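Local coordinates for flocculation protein FLO11 (PDB 4UYT), which mediates homotypic cell-cell adhesion between yeast cells during flocculation, and also supports attachment to substrates, invasive growth and biofilm formation, at residues 19-22 against 23-26. Sequence-based numbering, arbitrary orientation.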
loop_
_atom_site.group_PDB
_atom_site.type_symbol
_atom_site.label_atom_id
_atom_site.label_comp_id
_atom_site.label_asym_id
_atom_site.label_seq_id
_atom_site.Cartn_x
_atom_site.Cartn_y
_atom_site.Cartn_z
ATOM N N ASP A 19 -8.016 -7.552 -12.844
ATOM C CA ASP A 19 -8.140 -6.178 -13.280
ATOM C C ASP A 19 -8.409 -5.328 -12.061
ATOM O O ASP A 19 -9.516 -5.337 -11.507
ATOM C CB ASP A 19 -9.305 -6.103 -14.279
ATOM C CG ASP A 19 -9.609 -4.705 -14.786
ATOM O OD1 ASP A 19 -8.937 -3.743 -14.351
ATOM O OD2 ASP A 19 -10.552 -4.589 -15.619
ATOM N N PHE A 20 -7.386 -4.597 -11.624
ATOM C CA PHE A 20 -7.517 -3.674 -10.481
ATOM C C PHE A 20 -8.039 -2.318 -10.919
ATOM O O PHE A 20 -8.707 -1.605 -10.155
ATOM C CB PHE A 20 -6.181 -3.519 -9.745
ATOM C CG PHE A 20 -5.677 -4.811 -9.179
ATOM C CD1 PHE A 20 -6.133 -5.273 -7.964
ATOM C CD2 PHE A 20 -4.782 -5.583 -9.879
ATOM C CE1 PHE A 20 -5.717 -6.492 -7.464
ATOM C CE2 PHE A 20 -4.380 -6.802 -9.402
ATOM C CZ PHE A 20 -4.850 -7.261 -8.198
ATOM N N ASN A 21 -7.762 -1.958 -12.163
ATOM C CA ASN A 21 -8.126 -0.646 -12.648
ATOM C C ASN A 21 -9.616 -0.428 -12.591
ATOM O O ASN A 21 -10.083 0.661 -12.260
ATOM C CB ASN A 21 -7.599 -0.468 -14.071
ATOM C CG ASN A 21 -6.101 -0.243 -14.088
ATOM O OD1 ASN A 21 -5.510 0.233 -13.094
ATOM N ND2 ASN A 21 -5.473 -0.568 -15.203
ATOM N N TRP A 22 -10.362 -1.474 -12.900
ATOM C CA TRP A 22 -11.814 -1.390 -12.865
ATOM C C TRP A 22 -12.375 -0.829 -11.546
ATOM O O TRP A 22 -13.278 0.003 -11.544
ATOM C CB TRP A 22 -12.382 -2.776 -13.154
ATOM C CG TRP A 22 -13.836 -2.921 -13.095
ATOM C CD1 TRP A 22 -14.700 -2.798 -14.140
ATOM C CD2 TRP A 22 -14.627 -3.289 -11.957
ATOM N NE1 TRP A 22 -15.982 -3.047 -13.727
ATOM C CE2 TRP A 22 -15.969 -3.362 -12.395
ATOM C CE3 TRP A 22 -14.335 -3.585 -10.622
ATOM C CZ2 TRP A 22 -17.026 -3.693 -11.536
ATOM C CZ3 TRP A 22 -15.382 -3.917 -9.766
ATOM C CH2 TRP A 22 -16.715 -3.964 -10.230
ATOM N N HIS A 23 -11.821 -1.272 -10.432
ATOM C CA HIS A 23 -12.336 -0.862 -9.141
ATOM C C HIS A 23 -12.127 0.621 -8.837
ATOM O O HIS A 23 -12.961 1.245 -8.189
ATOM C CB HIS A 23 -11.720 -1.717 -8.034
ATOM C CG HIS A 23 -12.350 -1.505 -6.706
ATOM N ND1 HIS A 23 -13.605 -1.967 -6.370
ATOM C CD2 HIS A 23 -11.909 -0.814 -5.636
ATOM C CE1 HIS A 23 -13.882 -1.598 -5.129
ATOM N NE2 HIS A 23 -12.862 -0.899 -4.666
ATOM N N MET A 24 -11.013 1.184 -9.293
ATOM C CA MET A 24 -10.800 2.622 -9.214
ATOM C C MET A 24 -11.660 3.367 -10.248
ATOM O O MET A 24 -12.333 4.339 -9.910
ATOM C CB MET A 24 -9.330 2.943 -9.394
ATOM C CG MET A 24 -8.552 2.544 -8.141
ATOM S SD MET A 24 -6.739 2.442 -8.295
ATOM C CE MET A 24 -6.594 0.952 -9.309
ATOM N N ASP A 25 -11.726 2.866 -11.489
ATOM C CA ASP A 25 -12.550 3.486 -12.532
ATOM C C ASP A 25 -13.995 3.603 -12.074
ATOM O O ASP A 25 -14.637 4.626 -12.317
ATOM C CB ASP A 25 -12.486 2.694 -13.842
ATOM C CG ASP A 25 -11.105 2.694 -14.505
ATOM O OD1 ASP A 25 -10.224 3.516 -14.182
ATOM O OD2 ASP A 25 -10.927 1.861 -15.416
ATOM N N GLN A 26 -14.555 2.550 -11.493
ATOM C CA GLN A 26 -15.952 2.545 -11.047
ATOM C C GLN A 26 -16.279 3.642 -10.034
ATOM O O GLN A 26 -17.417 4.061 -9.914
ATOM C CB GLN A 26 -16.323 1.183 -10.450
ATOM C CG GLN A 26 -16.423 0.052 -11.467
ATOM C CD GLN A 26 -17.670 0.122 -12.325
ATOM O OE1 GLN A 26 -17.588 0.277 -13.548
ATOM N NE2 GLN A 26 -18.833 0.015 -11.691
#
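Trp22 and Gln26, one helical turn apart, show how an indole and a primary amide can lie nearly parallel but offset, with a methylene group over the ring. The planes of ring and amide are within 8° of each other, and the bridge between them is aliphatic: Gln26 CG sits over the six-membered ring in a CH-pi contact, 3.8 Å from the centroid of Trp22. Gln26 bends at chi2 (-74°), which sets its amide above and beyond the indole edge that carries NE1 and CZ2, instead of letting the chain run straight on. The Trp22 ring also stacks with that of His158. The backbone bond from Gln26 N to Trp22 O (2.8 Å) joins the same two residues. Residues 21-25 form a short helix at the surface of this largely beta, fibronectin type III-like adhesin domain, and Asp19, ahead of the turn that leads in, makes a capping bond: OD1 accepts from Trp22 N at 3.0 Å, the N-H arriving from above the carboxylate plane. The other carboxylate oxygen of Asp19 makes a weak hydrogen bond to His158, tying the cap to the residue whose ring stacks on Trp22. One residue earlier than the Gln26 bond, Asp25 N meets Asn21 O at 2.9 Å and an almost straight 173°, while the Asp25 carboxylate turns to Gln31. The buried Met24 folds back at chi3, carrying CE to 3.4 Å from Phe20 O and to 4.0 Å from Asn21 OD1.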